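Local coordinates for protein putative pore-forming toxin (Bacteroides vulgatus ATCC 8482, PDB 3KOG) that is of unknown function but is a putative pore-forming toxin that may act on membranes, at residues 174-184 and 223-234. Sequence-based numbering, arbitrary orientation.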
loop_
_atom_site.group_PDB
_atom_site.type_symbol
_atom_site.label_atom_id
_atom_site.label_comp_id
_atom_site.label_asym_id
_atom_site.label_seq_id
_atom_site.Cartn_x
_atom_site.Cartn_y
_atom_site.Cartn_z
ATOM N N GLN A 174 -8.896 -15.780 10.540
ATOM C CA GLN A 174 -9.735 -16.275 11.606
ATOM C C GLN A 174 -11.185 -16.408 11.150
ATOM O O GLN A 174 -11.783 -15.425 10.691
ATOM C CB GLN A 174 -9.609 -15.311 12.757
ATOM C CG GLN A 174 -10.142 -15.752 14.061
ATOM C CD GLN A 174 -9.423 -15.054 15.206
ATOM O OE1 GLN A 174 -8.237 -14.741 15.096
ATOM N NE2 GLN A 174 -10.128 -14.808 16.295
ATOM N N VAL A 175 -11.717 -17.636 11.262
ATOM C CA VAL A 175 -13.139 -17.943 11.072
ATOM C C VAL A 175 -13.741 -18.017 12.453
ATOM O O VAL A 175 -13.431 -18.914 13.208
ATOM C CB VAL A 175 -13.380 -19.294 10.343
ATOM C CG1 VAL A 175 -14.888 -19.554 10.195
ATOM C CG2 VAL A 175 -12.693 -19.311 9.003
ATOM N N LEU A 176 -14.591 -17.064 12.810
ATOM C CA LEU A 176 -15.146 -17.050 14.167
ATOM C C LEU A 176 -16.182 -18.110 14.376
ATOM O O LEU A 176 -16.700 -18.696 13.427
ATOM C CB LEU A 176 -15.726 -15.657 14.518
ATOM C CG LEU A 176 -14.708 -14.523 14.693
ATOM C CD1 LEU A 176 -15.399 -13.222 15.067
ATOM C CD2 LEU A 176 -13.675 -14.890 15.763
ATOM N N ALA A 177 -16.487 -18.380 15.638
ATOM C CA ALA A 177 -17.648 -19.205 15.956
ATOM C C ALA A 177 -18.917 -18.444 15.593
ATOM O O ALA A 177 -18.943 -17.191 15.592
ATOM C CB ALA A 177 -17.637 -19.621 17.422
ATOM N N HIS A 178 -19.963 -19.190 15.245
ATOM C CA HIS A 178 -21.301 -18.621 14.996
ATOM C C HIS A 178 -21.230 -17.494 13.977
ATOM O O HIS A 178 -21.686 -16.365 14.234
ATOM C CB HIS A 178 -21.938 -18.150 16.307
ATOM C CG HIS A 178 -22.033 -19.226 17.353
ATOM N ND1 HIS A 178 -22.928 -20.268 17.270
ATOM C CD2 HIS A 178 -21.338 -19.420 18.501
ATOM C CE1 HIS A 178 -22.792 -21.053 18.326
ATOM N NE2 HIS A 178 -21.832 -20.563 19.090
ATOM N N SER A 179 -20.581 -17.787 12.858
ATOM C CA SER A 179 -20.202 -16.749 11.884
ATOM C C SER A 179 -20.460 -17.171 10.455
ATOM O O SER A 179 -20.244 -18.323 10.092
ATOM C CB SER A 179 -18.719 -16.397 12.024
ATOM O OG SER A 179 -18.329 -15.505 11.001
ATOM N N ARG A 180 -20.946 -16.225 9.668
ATOM C CA ARG A 180 -21.027 -16.332 8.224
ATOM C C ARG A 180 -19.752 -15.675 7.724
ATOM O O ARG A 180 -19.584 -14.447 7.819
ATOM C CB ARG A 180 -22.269 -15.597 7.714
ATOM C CG ARG A 180 -22.464 -15.618 6.231
ATOM C CD ARG A 180 -23.696 -14.829 5.844
ATOM N NE ARG A 180 -24.214 -15.294 4.574
ATOM C CZ ARG A 180 -24.892 -16.430 4.395
ATOM N NH1 ARG A 180 -25.157 -17.257 5.421
ATOM N NH2 ARG A 180 -25.293 -16.755 3.167
ATOM N N PHE A 181 -18.837 -16.502 7.247
ATOM C CA PHE A 181 -17.495 -16.071 6.891
ATOM C C PHE A 181 -17.312 -15.984 5.399
ATOM O O PHE A 181 -17.740 -16.874 4.659
ATOM C CB PHE A 181 -16.472 -17.046 7.501
ATOM C CG PHE A 181 -15.034 -16.768 7.098
ATOM C CD1 PHE A 181 -14.262 -15.874 7.815
ATOM C CD2 PHE A 181 -14.477 -17.368 5.971
ATOM C CE1 PHE A 181 -12.938 -15.566 7.393
ATOM C CE2 PHE A 181 -13.167 -17.111 5.579
ATOM C CZ PHE A 181 -12.399 -16.192 6.291
ATOM N N SER A 182 -16.596 -14.957 4.961
ATOM C CA SER A 182 -16.225 -14.749 3.591
ATOM C C SER A 182 -15.022 -13.818 3.511
ATOM O O SER A 182 -14.597 -13.235 4.513
ATOM C CB SER A 182 -17.393 -14.173 2.771
ATOM O OG SER A 182 -17.764 -12.881 3.233
ATOM N N VAL A 183 -14.479 -13.679 2.311
ATOM C CA VAL A 183 -13.339 -12.779 2.147
ATOM C C VAL A 183 -13.594 -11.821 0.986
ATOM O O VAL A 183 -13.944 -12.238 -0.080
ATOM C CB VAL A 183 -12.042 -13.578 1.919
ATOM C CG1 VAL A 183 -10.836 -12.626 1.792
ATOM C CG2 VAL A 183 -11.823 -14.569 3.068
ATOM N N PHE A 184 -13.347 -10.537 1.216
ATOM C CA PHE A 184 -13.232 -9.541 0.149
ATOM C C PHE A 184 -11.775 -9.241 -0.186
ATOM O O PHE A 184 -10.915 -9.233 0.682
ATOM C CB PHE A 184 -13.928 -8.221 0.510
ATOM C CG PHE A 184 -15.411 -8.297 0.593
ATOM C CD1 PHE A 184 -16.045 -8.715 1.764
ATOM C CD2 PHE A 184 -16.179 -7.860 -0.460
ATOM C CE1 PHE A 184 -17.467 -8.749 1.837
ATOM C CE2 PHE A 184 -17.566 -7.921 -0.404
ATOM C CZ PHE A 184 -18.191 -8.363 0.763
ATOM N N LYS A 223 -14.345 -11.350 6.583
ATOM C CA LYS A 223 -15.592 -10.888 7.167
ATOM C C LYS A 223 -16.212 -12.019 7.974
ATOM O O LYS A 223 -16.276 -13.169 7.483
ATOM C CB LYS A 223 -16.548 -10.538 6.037
ATOM C CG LYS A 223 -16.087 -9.345 5.212
ATOM C CD LYS A 223 -16.162 -8.032 5.999
ATOM C CE LYS A 223 -16.051 -6.789 5.058
ATOM N NZ LYS A 223 -15.617 -5.588 5.824
ATOM N N ASN A 224 -16.604 -11.712 9.209
ATOM C CA ASN A 224 -17.321 -12.650 10.074
ATOM C C ASN A 224 -18.632 -11.970 10.417
ATOM O O ASN A 224 -18.645 -11.017 11.170
ATOM C CB ASN A 224 -16.520 -13.005 11.320
ATOM C CG ASN A 224 -15.435 -14.054 11.033
ATOM O OD1 ASN A 224 -15.708 -15.249 10.932
ATOM N ND2 ASN A 224 -14.211 -13.596 10.906
ATOM N N GLU A 225 -19.701 -12.440 9.813
ATOM C CA GLU A 225 -21.010 -11.780 9.863
ATOM C C GLU A 225 -22.073 -12.642 10.507
ATOM O O GLU A 225 -21.908 -13.856 10.646
ATOM C CB GLU A 225 -21.453 -11.508 8.444
ATOM C CG GLU A 225 -20.549 -10.530 7.760
ATOM C CD GLU A 225 -20.935 -10.326 6.316
ATOM O OE1 GLU A 225 -21.678 -11.199 5.767
ATOM O OE2 GLU A 225 -20.481 -9.282 5.767
ATOM N N GLN A 226 -23.199 -12.008 10.842
ATOM C CA GLN A 226 -24.317 -12.725 11.400
ATOM C C GLN A 226 -24.844 -13.742 10.404
ATOM O O GLN A 226 -25.072 -13.409 9.239
ATOM C CB GLN A 226 -25.442 -11.758 11.781
ATOM C CG GLN A 226 -26.658 -12.422 12.399
ATOM C CD GLN A 226 -26.388 -13.032 13.763
ATOM O OE1 GLN A 226 -25.737 -12.409 14.626
ATOM N NE2 GLN A 226 -26.919 -14.230 13.979
ATOM N N ILE A 227 -25.041 -14.974 10.882
ATOM C CA ILE A 227 -25.783 -16.005 10.139
ATOM C C ILE A 227 -27.277 -15.744 10.328
ATOM O O ILE A 227 -27.816 -15.902 11.453
ATOM C CB ILE A 227 -25.479 -17.420 10.620
ATOM C CG1 ILE A 227 -23.996 -17.758 10.462
ATOM C CG2 ILE A 227 -26.342 -18.442 9.852
ATOM C CD1 ILE A 227 -23.648 -19.110 11.015
ATOM N N PRO A 228 -27.964 -15.338 9.251
ATOM C CA PRO A 228 -29.347 -14.882 9.476
ATOM C C PRO A 228 -30.196 -16.000 10.027
ATOM O O PRO A 228 -30.169 -17.102 9.516
ATOM C CB PRO A 228 -29.791 -14.404 8.086
ATOM C CG PRO A 228 -28.481 -14.082 7.376
ATOM C CD PRO A 228 -27.572 -15.183 7.841
ATOM N N GLY A 229 -30.864 -15.726 11.145
ATOM C CA GLY A 229 -31.695 -16.701 11.836
ATOM C C GLY A 229 -31.015 -17.471 12.953
ATOM O O GLY A 229 -31.712 -18.021 13.786
ATOM N N HIS A 230 -29.677 -17.517 12.973
ATOM C CA HIS A 230 -28.866 -18.172 14.040
ATOM C C HIS A 230 -28.982 -17.378 15.349
ATOM O O HIS A 230 -29.146 -16.153 15.321
ATOM C CB HIS A 230 -27.393 -18.240 13.591
ATOM C CG HIS A 230 -26.531 -19.204 14.362
ATOM N ND1 HIS A 230 -26.787 -20.560 14.413
ATOM C CD2 HIS A 230 -25.373 -19.019 15.044
ATOM C CE1 HIS A 230 -25.850 -21.161 15.125
ATOM N NE2 HIS A 230 -24.967 -20.253 15.503
ATOM N N GLY A 231 -28.903 -18.079 16.489
ATOM C CA GLY A 231 -29.200 -17.492 17.799
ATOM C C GLY A 231 -28.017 -16.824 18.502
ATOM O O GLY A 231 -28.176 -16.332 19.622
ATOM N N HIS A 232 -26.846 -16.814 17.849
ATOM C CA HIS A 232 -25.650 -16.147 18.364
ATOM C C HIS A 232 -25.071 -15.243 17.301
ATOM O O HIS A 232 -25.235 -15.508 16.115
ATOM C CB HIS A 232 -24.566 -17.163 18.742
ATOM C CG HIS A 232 -24.878 -17.936 19.976
ATOM N ND1 HIS A 232 -24.942 -17.345 21.220
ATOM C CD2 HIS A 232 -25.184 -19.245 20.152
ATOM C CE1 HIS A 232 -25.290 -18.263 22.111
ATOM N NE2 HIS A 232 -25.435 -19.424 21.488
ATOM N N ALA A 233 -24.385 -14.194 17.743
ATOM C CA ALA A 233 -23.580 -13.363 16.877
ATOM C C ALA A 233 -22.157 -13.980 16.806
ATOM O O ALA A 233 -21.830 -14.875 17.583
ATOM C CB ALA A 233 -23.557 -11.899 17.384
ATOM N N PRO A 234 -21.333 -13.524 15.856
ATOM C CA PRO A 234 -20.015 -14.115 15.750
ATOM C C PRO A 234 -19.150 -13.789 16.958
ATOM O O PRO A 234 -19.163 -12.638 17.440
ATOM C CB PRO A 234 -19.434 -13.466 14.498
ATOM C CG PRO A 234 -20.619 -13.066 13.675
ATOM C CD PRO A 234 -21.668 -12.684 14.688
HETATM O O HOH W 1 -24.072 -15.487 13.595
HETATM O O HOH W 2 -19.298 -13.014 5.372
#
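Arg180 and Glu225 form a hydrogen-bonded pair at the open end of the antiparallel beta hairpin of strands 179-198 and 207-225, where the first begins and the second finishes, and the chain beyond Glu225 illustrates how a segment leaving one strand of a hairpin can be fastened to the beginning of its partner and the loop before it. Arg180 N to Glu225 O is 2.7 Å and nearly straight, Glu225 N returns the bond to Arg180 O, and Ser182 and Lys223 repeat the pattern; on the other edge of strand 179-198 lies strand 98-120, where His178 and Ser179 face Asn120 in a G1 beta bulge.

Side-chain polar bonds centre on the Asn224 amide, which bridges the end of strand 162-175, the loop at Leu176 and the start of strand 179-198. Its ND2 donates to Gln174 O almost within the amide plane, while OD1 accepts twice: from Ser179 OG at 2.6 Å, in the carbonyl plane on a lone pair, and from Leu176 N at 2.8 Å, from above that plane. Three bonds thus fix the rotation of the amide. Ser179 OG is placed for its share by a first torsion anti to the backbone N (chi1 174°).

Among the apolar contacts, Phe184 turns the edge of its ring to Lys223, Phe184 CD1 lying 3.5 Å from Lys223 CG, and Leu176 CD1 touches Pro234 CB. Ile227 lays CG1 and CD1 against the Ser179-Arg180 peptide.

Water joins loop to strand as well: one molecule donates to His178 O and His232 O and accepts from Ile227 N.

The last group is a histidine cluster. His232 sets CB over one face of the His178 ring, 3.8 Å from its centroid. His230 meets that ring rim to rim, the planes 32° apart, and a hydrogen bond of 2.7 Å links His178 ND1 to His230 NE2.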